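Local coordinates for siderophore enterobactin esterase (PDB 6GUO), which hydrolyses the ester bonds of the bacterial xenosiderophore enterobactin as a homodimer, a step required for intracellular release of its iron, at residues A[37-42]-A[70-75]; A[62-67]-A[84-89]; A[162-167]-A[282-287]; A[173-178]-A[183-188]; A[271-276]-A[296-301]. One frame throughout, in Å; residues are numbered along the deposited sequence.

Interaction 1: residues A[37-42]-A[70-75]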
# COMPACT_ATOMS: atom_id res chain seq x y z
N TRP A 37 -2.49 1.78 16.04
CA TRP A 37 -2.38 0.57 16.84
C TRP A 37 -3.43 -0.46 16.42
O TRP A 37 -4.39 -0.10 15.73
CB TRP A 37 -2.43 0.89 18.33
CG TRP A 37 -3.61 1.68 18.78
CD1 TRP A 37 -4.76 1.18 19.31
CD2 TRP A 37 -3.76 3.10 18.75
NE1 TRP A 37 -5.62 2.21 19.62
CE2 TRP A 37 -5.03 3.39 19.28
CE3 TRP A 37 -2.95 4.16 18.33
CZ2 TRP A 37 -5.51 4.70 19.41
CZ3 TRP A 37 -3.42 5.45 18.45
CH2 TRP A 37 -4.69 5.71 18.98
N PRO A 38 -3.24 -1.73 16.81
CA PRO A 38 -4.14 -2.78 16.32
C PRO A 38 -5.62 -2.57 16.63
O PRO A 38 -5.98 -2.00 17.66
CB PRO A 38 -3.63 -4.04 17.03
CG PRO A 38 -2.19 -3.78 17.22
CD PRO A 38 -2.08 -2.31 17.51
N LEU A 39 -6.47 -3.05 15.72
CA LEU A 39 -7.91 -2.87 15.81
C LEU A 39 -8.57 -3.64 16.95
O LEU A 39 -9.67 -3.28 17.36
CB LEU A 39 -8.57 -3.25 14.49
CG LEU A 39 -8.24 -2.34 13.30
CD1 LEU A 39 -8.92 -2.88 12.05
CD2 LEU A 39 -8.65 -0.90 13.55
N THR A 40 -7.92 -4.69 17.45
CA THR A 40 -8.41 -5.42 18.62
C THR A 40 -8.22 -4.66 19.94
O THR A 40 -8.82 -5.02 20.95
CB THR A 40 -7.76 -6.81 18.74
OG1 THR A 40 -6.34 -6.70 18.63
CG2 THR A 40 -8.27 -7.73 17.65
N TRP A 41 -7.38 -3.62 19.93
CA TRP A 41 -7.17 -2.77 21.10
C TRP A 41 -8.25 -1.68 21.15
O TRP A 41 -8.92 -1.41 20.16
CB TRP A 41 -5.80 -2.09 21.03
CG TRP A 41 -4.59 -2.99 20.93
CD1 TRP A 41 -4.56 -4.34 20.68
CD2 TRP A 41 -3.23 -2.58 21.04
NE1 TRP A 41 -3.27 -4.79 20.64
CE2 TRP A 41 -2.43 -3.73 20.86
CE3 TRP A 41 -2.61 -1.35 21.29
CZ2 TRP A 41 -1.03 -3.68 20.90
CZ3 TRP A 41 -1.22 -1.30 21.33
CH2 TRP A 41 -0.45 -2.46 21.15
N SER A 42 -8.39 -1.04 22.31
CA SER A 42 -9.40 0.00 22.47
C SER A 42 -9.03 1.29 21.73
O SER A 42 -7.86 1.51 21.40
CB SER A 42 -9.63 0.32 23.95
OG SER A 42 -8.63 1.19 24.45
N THR A 70 -1.65 -2.32 5.80
CA THR A 70 -0.96 -3.58 5.56
C THR A 70 -0.94 -4.44 6.82
O THR A 70 -1.24 -5.64 6.77
CB THR A 70 0.49 -3.37 5.07
OG1 THR A 70 0.49 -2.48 3.94
CG2 THR A 70 1.11 -4.69 4.67
N LEU A 71 -0.61 -3.83 7.95
CA LEU A 71 -0.61 -4.54 9.24
C LEU A 71 -2.01 -5.01 9.64
O LEU A 71 -2.17 -6.13 10.11
CB LEU A 71 -0.01 -3.67 10.35
CG LEU A 71 1.51 -3.56 10.30
CD1 LEU A 71 1.97 -2.35 11.09
CD2 LEU A 71 2.17 -4.84 10.81
N ARG A 72 -3.02 -4.17 9.43
CA ARG A 72 -4.39 -4.51 9.82
C ARG A 72 -4.97 -5.66 8.99
O ARG A 72 -5.69 -6.49 9.53
CB ARG A 72 -5.30 -3.29 9.80
CG ARG A 72 -4.98 -2.37 10.97
CD ARG A 72 -5.65 -1.02 10.89
NE ARG A 72 -5.25 -0.23 12.05
CZ ARG A 72 -5.76 0.95 12.40
NH1 ARG A 72 -6.72 1.53 11.68
NH2 ARG A 72 -5.30 1.56 13.50
N ARG A 73 -4.61 -5.74 7.71
CA ARG A 73 -4.98 -6.91 6.89
C ARG A 73 -4.34 -8.18 7.44
O ARG A 73 -5.02 -9.19 7.64
CB ARG A 73 -4.60 -6.72 5.43
CG ARG A 73 -5.48 -5.72 4.69
CD ARG A 73 -5.32 -5.86 3.19
NE ARG A 73 -3.96 -5.58 2.74
CZ ARG A 73 -3.49 -4.39 2.36
NH1 ARG A 73 -4.24 -3.29 2.37
NH2 ARG A 73 -2.23 -4.30 1.95
N ARG A 74 -3.04 -8.12 7.72
CA ARG A 74 -2.33 -9.29 8.23
C ARG A 74 -2.81 -9.71 9.62
O ARG A 74 -2.97 -10.91 9.89
CB ARG A 74 -0.82 -9.07 8.24
CG ARG A 74 -0.08 -10.28 8.78
CD ARG A 74 1.24 -10.53 8.08
NE ARG A 74 1.97 -11.60 8.76
CZ ARG A 74 3.04 -12.22 8.27
NH1 ARG A 74 3.63 -13.17 9.00
NH2 ARG A 74 3.54 -11.91 7.07
N GLU A 75 -3.01 -8.73 10.50
CA GLU A 75 -3.53 -8.99 11.85
C GLU A 75 -4.94 -9.60 11.84
O GLU A 75 -5.26 -10.40 12.71
CB GLU A 75 -3.46 -7.71 12.71
CG GLU A 75 -2.03 -7.32 13.07
CD GLU A 75 -1.84 -5.86 13.49
OE1 GLU A 75 -2.80 -5.05 13.45
OE2 GLU A 75 -0.69 -5.52 13.86
O HOH W 1 -2.48 -0.24 12.96
O HOH W 2 -5.42 -4.80 13.81
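The loop that follows strand 31-36 of the alpha/beta-hydrolase sheet, with a type I beta turn from P38 to W41, sets W37, P38 and L39 against R72 and E75 of helix 60-77. The main tie is one hydrogen bond: R72 NH2 reaches W37 O at 2.9 Å. It is bent, with an N-H...O angle of 139°, and the oxygen lies 28° out of the guanidinium plane. The R72 chain runs straight from CG to NE, and this extension carries the charged group across to the loop. L39 crosses it at about a right angle, its CD2 resting 3.5 Å above one guanidinium face of R72 toward the rim. On the NE side, a water accepts from R72 NE at 2.9 Å and makes a weak bond to W37 O.

E75 works through a second water, which donates to E75 OE1 at 2.7 Å and accepts from L39 N at 2.8 Å; P38 CB sits 3.8 Å from the same carboxylate oxygen, E75 OE1. The other oxygen, E75 OE2, takes the backbone N of T84, and R72 NH1 gives a further bond to the carbonyl of R16. T94 and V97 of the second subunit pack on L39 and R72.

Held by two carbonyls and a water, the arginine has little freedom to rotate, and carbonyl dipoles rather than a direct carboxylate partner within the contact probably help offset its charge.

Interaction 2: residues A[62-67]-A[84-89]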
# COMPACT_ATOMS: atom_id res chain seq x y z
N ALA A 62 3.81 10.27 4.07
CA ALA A 62 3.65 9.51 2.82
C ALA A 62 3.45 8.01 3.01
O ALA A 62 3.05 7.33 2.06
CB ALA A 62 4.86 9.75 1.93
N LEU A 63 3.75 7.50 4.20
CA LEU A 63 3.82 6.05 4.46
C LEU A 63 2.91 5.50 5.56
O LEU A 63 2.65 4.29 5.59
CB LEU A 63 5.25 5.68 4.83
CG LEU A 63 6.36 6.12 3.86
CD1 LEU A 63 7.70 5.72 4.44
CD2 LEU A 63 6.16 5.51 2.49
N PHE A 64 2.44 6.37 6.45
CA PHE A 64 1.68 5.99 7.64
C PHE A 64 0.48 5.10 7.34
O PHE A 64 0.32 4.04 7.92
CB PHE A 64 1.22 7.25 8.36
CG PHE A 64 0.33 6.99 9.54
CD1 PHE A 64 0.83 6.36 10.67
CD2 PHE A 64 -0.99 7.42 9.54
CE1 PHE A 64 0.02 6.14 11.78
CE2 PHE A 64 -1.81 7.20 10.64
CZ PHE A 64 -1.30 6.56 11.76
N LEU A 65 -0.36 5.56 6.41
CA LEU A 65 -1.62 4.89 6.12
C LEU A 65 -1.40 3.52 5.47
O LEU A 65 -2.12 2.57 5.80
CB LEU A 65 -2.52 5.78 5.26
CG LEU A 65 -2.92 7.14 5.83
CD1 LEU A 65 -3.70 7.94 4.80
CD2 LEU A 65 -3.72 7.01 7.12
N THR A 66 -0.41 3.41 4.59
CA THR A 66 -0.08 2.16 3.91
C THR A 66 0.44 1.14 4.91
O THR A 66 0.02 -0.01 4.89
CB THR A 66 0.97 2.37 2.79
OG1 THR A 66 0.46 3.29 1.82
CG2 THR A 66 1.33 1.05 2.09
N ALA A 67 1.35 1.57 5.78
CA ALA A 67 1.88 0.68 6.82
C ALA A 67 0.75 0.21 7.74
O ALA A 67 0.63 -0.98 8.05
CB ALA A 67 2.96 1.38 7.62
N THR A 84 1.28 -4.75 15.92
CA THR A 84 2.33 -3.79 15.64
C THR A 84 1.79 -2.38 15.70
O THR A 84 0.76 -2.07 15.10
CB THR A 84 2.99 -4.06 14.27
OG1 THR A 84 3.44 -5.42 14.22
CG2 THR A 84 4.17 -3.14 14.03
N VAL A 85 2.50 -1.53 16.43
CA VAL A 85 2.23 -0.09 16.48
C VAL A 85 3.04 0.58 15.37
O VAL A 85 4.22 0.27 15.19
CB VAL A 85 2.57 0.49 17.87
CG1 VAL A 85 2.48 2.02 17.89
CG2 VAL A 85 1.66 -0.11 18.93
N VAL A 86 2.40 1.49 14.64
CA VAL A 86 3.07 2.27 13.59
C VAL A 86 3.31 3.67 14.14
O VAL A 86 2.39 4.29 14.69
CB VAL A 86 2.22 2.38 12.31
CG1 VAL A 86 2.92 3.21 11.25
CG2 VAL A 86 1.89 1.00 11.77
N ILE A 87 4.55 4.13 14.00
CA ILE A 87 4.95 5.48 14.39
C ILE A 87 5.56 6.15 13.17
O ILE A 87 6.67 5.81 12.75
CB ILE A 87 5.94 5.46 15.57
CG1 ILE A 87 5.38 4.63 16.74
CG2 ILE A 87 6.24 6.90 16.01
CD1 ILE A 87 5.80 3.18 16.76
N ALA A 88 4.83 7.11 12.60
CA ALA A 88 5.27 7.81 11.41
C ALA A 88 5.77 9.18 11.83
O ALA A 88 5.04 9.93 12.47
CB ALA A 88 4.11 7.95 10.44
N ILE A 89 7.03 9.48 11.51
CA ILE A 89 7.63 10.77 11.85
C ILE A 89 7.68 11.62 10.59
O ILE A 89 8.42 11.31 9.64
CB ILE A 89 9.03 10.63 12.48
CG1 ILE A 89 8.99 9.66 13.67
CG2 ILE A 89 9.54 11.99 12.96
CD1 ILE A 89 9.44 8.26 13.34
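F64 reaches from the helix to the strand, meeting A88 with its CB and V86 with its ring carbon CD1, in the beta-alpha-beta unit made by strand 52-58, helix 60-77 and strand 83-90. The short helical segment and the strand run nearly antiparallel, their directions 167° apart and their axes 8.0 Å at closest approach, as expected where a crossover helix returns across the sheet to start the next strand.

Three apolar meetings fill the interface. The F64 ring is turned so that A88 CB and V86 CG1 both approach it obliquely. Its first torsion, chi1 175°, places CG opposite the backbone N and swings the ring along the strand toward V86, although F64 CB itself already touches A88 CB at 3.6 Å. Ring atom F64 CD1 then meets V86 CG1 at 3.8 Å, the two side chains crossing at a slant. V86 puts CG1 in the same anti position, so this methyl meets both F64 and A67, whose CB points at the strand.

Beyond the pair, D34 and S36 of strand 31-36 touch F64, and A14 of the second subunit also packs on its side chain. The helix is kinked here, the N of L65 and T66 lacking bonds to the preceding turn; L65 N instead bonds to E69 of the second subunit, so the dimer interface supplies a missing partner. One turn on from F64, regular bonding has returned with A67 N to L63 O, and A67 CB closes on V86 CG1 at 4.1 Å.

Interaction 3: residues A[162-167]-A[282-287]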
# COMPACT_ATOMS: atom_id res chain seq x y z
N PHE A 162 11.80 1.95 8.82
CA PHE A 162 11.64 1.95 7.37
C PHE A 162 11.83 3.36 6.82
O PHE A 162 11.29 4.31 7.37
CB PHE A 162 10.25 1.45 6.97
CG PHE A 162 10.00 1.47 5.48
CD1 PHE A 162 10.12 0.32 4.72
CD2 PHE A 162 9.64 2.66 4.83
CE1 PHE A 162 9.89 0.34 3.36
CE2 PHE A 162 9.42 2.68 3.46
CZ PHE A 162 9.55 1.52 2.73
N GLY A 163 12.56 3.45 5.72
CA GLY A 163 12.66 4.67 4.93
C GLY A 163 12.87 4.35 3.46
O GLY A 163 13.44 3.32 3.12
N HIS A 164 12.38 5.25 2.60
CA HIS A 164 12.53 5.17 1.15
C HIS A 164 13.34 6.36 0.63
O HIS A 164 13.18 7.47 1.12
CB HIS A 164 11.16 5.13 0.47
CG HIS A 164 11.23 5.18 -1.03
ND1 HIS A 164 11.17 6.36 -1.74
CD2 HIS A 164 11.33 4.19 -1.95
CE1 HIS A 164 11.24 6.10 -3.03
NE2 HIS A 164 11.33 4.79 -3.19
N SER A 165 14.21 6.10 -0.36
CA SER A 165 15.05 7.12 -1.00
C SER A 165 16.00 7.75 0.04
O SER A 165 16.80 7.02 0.62
CB SER A 165 14.21 8.13 -1.82
OG SER A 165 13.38 8.97 -1.04
N TYR A 166 15.94 9.06 0.29
CA TYR A 166 16.72 9.62 1.41
C TYR A 166 16.39 8.92 2.73
O TYR A 166 17.27 8.77 3.58
CB TYR A 166 16.51 11.13 1.56
CG TYR A 166 17.30 12.01 0.61
CD1 TYR A 166 18.26 11.49 -0.27
CD2 TYR A 166 17.11 13.39 0.62
CE1 TYR A 166 18.97 12.31 -1.12
CE2 TYR A 166 17.83 14.21 -0.23
CZ TYR A 166 18.76 13.67 -1.09
OH TYR A 166 19.47 14.47 -1.94
N GLY A 167 15.14 8.49 2.90
CA GLY A 167 14.75 7.66 4.04
C GLY A 167 15.53 6.36 4.15
O GLY A 167 15.89 5.93 5.25
N GLU A 282 8.83 -1.82 -11.43
CA GLU A 282 8.51 -0.69 -10.57
C GLU A 282 9.59 0.38 -10.72
O GLU A 282 10.77 0.07 -10.91
CB GLU A 282 8.39 -1.11 -9.10
CG GLU A 282 7.43 -2.26 -8.83
CD GLU A 282 5.95 -1.93 -9.00
OE1 GLU A 282 5.59 -0.80 -9.39
OE2 GLU A 282 5.13 -2.83 -8.73
N ASP A 283 9.16 1.64 -10.63
CA ASP A 283 10.07 2.79 -10.68
C ASP A 283 10.22 3.38 -9.27
O ASP A 283 9.71 2.80 -8.30
CB ASP A 283 9.57 3.83 -11.72
CG ASP A 283 8.14 4.29 -11.47
OD1 ASP A 283 7.83 4.76 -10.36
OD2 ASP A 283 7.32 4.20 -12.42
N HIS A 284 10.91 4.51 -9.15
CA HIS A 284 11.25 5.09 -7.83
C HIS A 284 10.01 5.42 -6.98
O HIS A 284 10.02 5.23 -5.76
CB HIS A 284 12.12 6.33 -8.04
CG HIS A 284 12.77 6.84 -6.79
ND1 HIS A 284 13.65 6.09 -6.05
CD2 HIS A 284 12.69 8.05 -6.18
CE1 HIS A 284 14.08 6.81 -5.02
NE2 HIS A 284 13.52 8.00 -5.08
N GLY A 285 8.95 5.88 -7.64
CA GLY A 285 7.67 6.18 -6.98
C GLY A 285 6.79 4.96 -6.80
O GLY A 285 6.28 4.71 -5.71
N SER A 286 6.59 4.19 -7.87
CA SER A 286 5.67 3.04 -7.84
C SER A 286 6.14 1.91 -6.92
O SER A 286 5.33 1.12 -6.47
CB SER A 286 5.39 2.51 -9.25
OG SER A 286 6.50 1.80 -9.78
N VAL A 287 7.44 1.83 -6.65
CA VAL A 287 7.97 0.79 -5.77
C VAL A 287 7.66 1.00 -4.27
O VAL A 287 7.76 0.06 -3.50
CB VAL A 287 9.50 0.60 -5.97
CG1 VAL A 287 10.30 1.70 -5.28
CG2 VAL A 287 9.95 -0.78 -5.49
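Over one face of the H284 imidazole stands H164 CE1, 3.5 Å above the plane and displaced toward the rim, while S165 CB meets the ring at its edge. The two histidine rings are oblique to each other, planes at 41° and centroids 4.6 Å apart. H164 offers its own edge to the loop: H164 NE2 lies 2.9 Å from H284 O, and V287 CG1 approaches the same edge.

S165 sits at the sharp turn between strand 156-164 and helix 166-177, with phi/psi of 62/-120°, a strained backbone that fits the GxSxG nucleophile elbow of alpha/beta-hydrolases. S165 CB is 3.3 Å from H284 NE2. In the conformer described, S165 OG bonds to H164 O (2.6 Å) and to R102, and stands 4.2 Å from H284 NE2; the serine has a second conformer. H284 ND1 is hydrogen-bonded to E228. The placing of serine, histidine and acid is consistent with a catalytic triad, though without a serine-histidine bond here.

The histidine loop is braced from within: D283 OD1 accepts from S286 N at 2.8 Å in an almost straight bond, an Asx motif, and S286 OG bonds to E282 OE1.

The chemistry implies that E228 fixes ND1 while H164 packs on one ring face, which together limit how the H284 ring can turn; NE2 is left beside S165, the probable nucleophile.

Interaction 4: residues A[173-178]-A[183-188]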
# COMPACT_ATOMS: atom_id res chain seq x y z
N HIS A 173 22.38 4.74 7.34
CA HIS A 173 23.19 5.53 8.29
C HIS A 173 22.97 5.09 9.75
O HIS A 173 23.94 4.93 10.49
CB HIS A 173 22.92 7.02 8.12
CG HIS A 173 23.64 7.87 9.11
ND1 HIS A 173 25.01 8.05 9.07
CD2 HIS A 173 23.20 8.55 10.20
CE1 HIS A 173 25.38 8.83 10.08
NE2 HIS A 173 24.30 9.14 10.78
N ALA A 174 21.71 4.88 10.13
CA ALA A 174 21.38 4.40 11.47
C ALA A 174 22.03 3.04 11.72
O ALA A 174 22.73 2.87 12.72
CB ALA A 174 19.88 4.32 11.66
N LEU A 175 21.83 2.09 10.80
CA LEU A 175 22.46 0.76 10.89
C LEU A 175 23.99 0.82 11.07
O LEU A 175 24.54 0.17 11.96
CB LEU A 175 22.11 -0.09 9.66
CG LEU A 175 22.84 -1.42 9.46
CD1 LEU A 175 22.61 -2.35 10.63
CD2 LEU A 175 22.41 -2.08 8.16
N PHE A 176 24.66 1.60 10.22
CA PHE A 176 26.13 1.57 10.17
C PHE A 176 26.80 2.31 11.33
O PHE A 176 27.90 1.94 11.71
CB PHE A 176 26.65 2.10 8.83
CG PHE A 176 26.18 1.31 7.63
CD1 PHE A 176 26.03 -0.08 7.68
CD2 PHE A 176 25.92 1.96 6.43
CE1 PHE A 176 25.60 -0.79 6.57
CE2 PHE A 176 25.49 1.25 5.32
CZ PHE A 176 25.33 -0.12 5.39
N THR A 177 26.14 3.33 11.88
CA THR A 177 26.73 4.14 12.96
C THR A 177 26.15 3.86 14.35
O THR A 177 26.84 4.07 15.36
CB THR A 177 26.60 5.65 12.66
OG1 THR A 177 25.23 6.04 12.65
CG2 THR A 177 27.24 5.98 11.32
N LYS A 178 24.90 3.40 14.42
CA LYS A 178 24.26 3.08 15.70
C LYS A 178 23.39 1.82 15.52
O LYS A 178 22.17 1.89 15.61
CB LYS A 178 23.45 4.31 16.17
CG LYS A 178 23.18 4.35 17.68
CD LYS A 178 22.79 5.74 18.17
CE LYS A 178 21.32 6.06 17.93
NZ LYS A 178 20.93 7.41 18.44
N ASP A 183 16.02 -3.04 15.79
CA ASP A 183 16.29 -4.46 15.53
C ASP A 183 16.37 -4.75 14.04
O ASP A 183 17.20 -5.55 13.59
CB ASP A 183 15.21 -5.34 16.17
CG ASP A 183 15.16 -5.17 17.67
OD1 ASP A 183 16.19 -5.43 18.32
OD2 ASP A 183 14.10 -4.78 18.21
N VAL A 184 15.50 -4.08 13.28
CA VAL A 184 15.31 -4.32 11.85
C VAL A 184 15.36 -2.99 11.10
O VAL A 184 14.75 -2.02 11.52
CB VAL A 184 13.96 -5.00 11.59
CG1 VAL A 184 13.78 -5.31 10.10
CG2 VAL A 184 13.84 -6.28 12.41
N TYR A 185 16.10 -2.98 10.00
CA TYR A 185 16.22 -1.81 9.13
C TYR A 185 15.68 -2.18 7.76
O TYR A 185 16.06 -3.20 7.19
CB TYR A 185 17.67 -1.36 9.02
CG TYR A 185 18.27 -1.02 10.36
CD1 TYR A 185 18.34 0.30 10.80
CD2 TYR A 185 18.73 -2.02 11.22
CE1 TYR A 185 18.88 0.62 12.03
CE2 TYR A 185 19.27 -1.71 12.46
CZ TYR A 185 19.33 -0.39 12.86
OH TYR A 185 19.86 -0.09 14.09
N LEU A 186 14.79 -1.35 7.26
CA LEU A 186 14.15 -1.57 5.97
C LEU A 186 14.51 -0.36 5.13
O LEU A 186 13.95 0.72 5.30
CB LEU A 186 12.64 -1.72 6.16
CG LEU A 186 12.20 -2.80 7.16
CD1 LEU A 186 10.72 -2.66 7.47
CD2 LEU A 186 12.50 -4.19 6.63
N ALA A 187 15.50 -0.54 4.26
CA ALA A 187 16.03 0.52 3.42
C ALA A 187 15.54 0.31 1.99
O ALA A 187 16.10 -0.51 1.25
CB ALA A 187 17.55 0.52 3.47
N ALA A 188 14.51 1.05 1.62
CA ALA A 188 13.86 0.92 0.31
C ALA A 188 14.41 1.96 -0.65
O ALA A 188 14.41 3.16 -0.35
CB ALA A 188 12.36 1.06 0.47
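Y185 OH is gripped from the connection between helix and strand: it bonds to P179 O and to F182 N, and K178 O stands 3.4 Å from Y185 OH without forming a bond. These partners anchor the far end of a tyrosine that rises from strand 184-188 toward helix 166-177, in the beta-alpha-beta unit that these two elements form with strand 156-164.

The ring face receives L175. L175 CB lies 3.9 Å from the centroid of the Y185 ring and only 8° off the ring normal, a well-centred CH-pi contact. Because L175 turns CG anti to its own N (chi1 171°), L175 CD1 passes on across the face and comes within 3.9 Å of Y185 CE2. The helix backbone also comes close, with L175 N 3.5 Å from Y185 CE1. A174 arrives differently, its CB meeting the ring at the edge, 3.9 Å from Y185 CE1. L220 of neighbouring strand 219-225 and P218 just before it touch both Y185 and L175.

The tyrosine therefore has two distinct parts: an apolar face that seats the last turn of the helix on the sheet, and a buried hydroxyl satisfied as both donor and acceptor by the tight link, which should fix the ring's position.

Interaction 5: residues A[271-276]-A[296-301]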
# COMPACT_ATOMS: atom_id res chain seq x y z
N LEU A 271 25.66 -9.18 9.66
CA LEU A 271 24.21 -9.11 9.87
C LEU A 271 23.63 -10.48 10.20
O LEU A 271 24.04 -11.50 9.65
CB LEU A 271 23.53 -8.51 8.64
CG LEU A 271 24.08 -7.16 8.17
CD1 LEU A 271 23.31 -6.66 6.97
CD2 LEU A 271 24.05 -6.10 9.27
N CYS A 272 22.67 -10.47 11.13
CA CYS A 272 21.94 -11.67 11.57
C CYS A 272 21.09 -12.24 10.44
O CYS A 272 21.02 -13.46 10.24
CB CYS A 272 21.05 -11.32 12.77
SG CYS A 272 19.88 -12.59 13.28
N LYS A 273 20.42 -11.34 9.71
CA LYS A 273 19.68 -11.69 8.51
C LYS A 273 19.76 -10.53 7.53
O LYS A 273 19.70 -9.37 7.93
CB LYS A 273 18.22 -12.01 8.84
CG LYS A 273 17.51 -12.70 7.69
CD LYS A 273 16.02 -12.85 7.93
CE LYS A 273 15.38 -13.59 6.76
NZ LYS A 273 13.91 -13.74 6.91
N LEU A 274 19.89 -10.86 6.26
CA LEU A 274 20.07 -9.88 5.20
C LEU A 274 19.32 -10.35 3.96
O LEU A 274 19.40 -11.51 3.59
CB LEU A 274 21.56 -9.72 4.92
CG LEU A 274 22.00 -8.86 3.74
CD1 LEU A 274 21.52 -7.43 3.87
CD2 LEU A 274 23.51 -8.92 3.59
N GLU A 275 18.58 -9.44 3.33
CA GLU A 275 17.78 -9.76 2.16
C GLU A 275 17.77 -8.56 1.22
O GLU A 275 17.76 -7.41 1.67
CB GLU A 275 16.35 -10.11 2.60
CG GLU A 275 15.33 -10.30 1.49
CD GLU A 275 14.03 -10.94 1.98
OE1 GLU A 275 14.07 -12.09 2.47
OE2 GLU A 275 12.97 -10.29 1.89
N VAL A 276 17.80 -8.84 -0.08
CA VAL A 276 17.62 -7.82 -1.11
C VAL A 276 16.49 -8.29 -2.03
O VAL A 276 16.41 -9.48 -2.35
CB VAL A 276 18.92 -7.51 -1.90
CG1 VAL A 276 19.43 -8.73 -2.67
CG2 VAL A 276 18.71 -6.33 -2.84
N ILE A 296 6.90 -4.78 5.70
CA ILE A 296 5.98 -5.13 6.79
C ILE A 296 5.84 -6.65 6.90
O ILE A 296 5.92 -7.20 8.00
CB ILE A 296 4.58 -4.47 6.61
CG1 ILE A 296 4.65 -2.93 6.65
CG2 ILE A 296 3.59 -4.95 7.67
CD1 ILE A 296 5.05 -2.31 7.97
N MET A 297 5.65 -7.33 5.77
CA MET A 297 5.55 -8.80 5.76
C MET A 297 6.85 -9.46 6.23
O MET A 297 6.81 -10.41 7.02
CB MET A 297 5.19 -9.32 4.36
CG MET A 297 3.83 -8.92 3.83
SD MET A 297 2.43 -9.34 4.88
CE MET A 297 2.28 -7.89 5.91
N PHE A 298 7.98 -8.94 5.75
CA PHE A 298 9.30 -9.39 6.17
C PHE A 298 9.45 -9.28 7.69
O PHE A 298 9.87 -10.23 8.34
CB PHE A 298 10.38 -8.58 5.44
CG PHE A 298 11.79 -8.86 5.89
CD1 PHE A 298 12.54 -9.89 5.32
CD2 PHE A 298 12.40 -8.06 6.85
CE1 PHE A 298 13.84 -10.13 5.72
CE2 PHE A 298 13.70 -8.29 7.25
CZ PHE A 298 14.43 -9.33 6.69
N LEU A 299 9.07 -8.12 8.23
CA LEU A 299 9.11 -7.88 9.68
C LEU A 299 8.24 -8.87 10.45
O LEU A 299 8.71 -9.49 11.41
CB LEU A 299 8.69 -6.43 9.97
CG LEU A 299 8.61 -5.96 11.42
CD1 LEU A 299 9.94 -6.13 12.14
CD2 LEU A 299 8.17 -4.50 11.44
N SER A 300 6.99 -9.04 10.02
CA SER A 300 6.06 -9.96 10.67
C SER A 300 6.51 -11.43 10.58
O SER A 300 6.25 -12.20 11.50
CB SER A 300 4.65 -9.80 10.11
OG SER A 300 4.16 -8.49 10.36
N ASN A 301 7.20 -11.80 9.50
CA ASN A 301 7.73 -13.16 9.33
C ASN A 301 8.90 -13.51 10.26
O ASN A 301 9.20 -14.70 10.44
CB ASN A 301 8.15 -13.41 7.87
CG ASN A 301 6.96 -13.43 6.92
OD1 ASN A 301 5.82 -13.65 7.32
ND2 ASN A 301 7.24 -13.19 5.65
O HOH W 3 11.48 -12.35 7.36
O HOH W 4 11.75 -14.98 8.41
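F298, E275 and K273 bury most of the surface where the last helix, 288-301, lies against strand 273-279, the outermost strand at this end of the sheet. F298 gives up the largest share. Its chi1 of 174° sets CG anti to the backbone N, and the ring reaches out from the helix to the strand, with CD1 and CE1 doing the touching.

E275 slides past the ring in the opposite direction. Its chain is extended, and the carboxylate plane stands at 69° to the ring plane, with E275 OE2 3.5 Å from F298 CD1; the oxygen approaches the ring obliquely. The same oxygen is also in a salt bridge to R221 of neighbouring strand 219-225, so its main charge partner lies beside the phenyl group.

K273, two residues earlier on the same face of the strand, comes from the direction facing F298. Stretched fully from CB to NZ, its end comes up obliquely to the ring: K273 CE is 3.9 Å and K273 NZ 3.8 Å from F298 CE1. Its ammonium then passes to solvent-mediated bonds: one water accepts from K273 NZ at 2.8 Å and donates to F298 O at 2.8 Å, while a second accepts weakly from K273 NZ and donates weakly to N301 O. L274, between the two, faces away and packs on helix 254-268, whereas V184, L186 and V219 support F298 from the sheet.

The ring is thus shared between an apolar sheet surface and a charged fringe: E275 is balanced by R221, and K273 reaches the helix backbone through water, so its charge probably stays largely hydrated.

In the fold
From the N terminus, interaction 1 closes the loop from the turn after strand 31-36 to helix 60-77. Interaction 2 opens inside it and ends beyond it on strand 83-90, so the two cross; they share that helix and meet where E75 bonds T84. Next, interaction 3 joins the elbow after strand 156-164 to the loop before the last helix, and interaction 4, a short closure of helix 166-177 on strand 184-188, nests within it. Interaction 5 starts before 282-287 and finishes after it, crossing interaction 3 and tying the last strand to the last helix. That helix also touches segment 70-75, through R74 and N301, and strand 184-188.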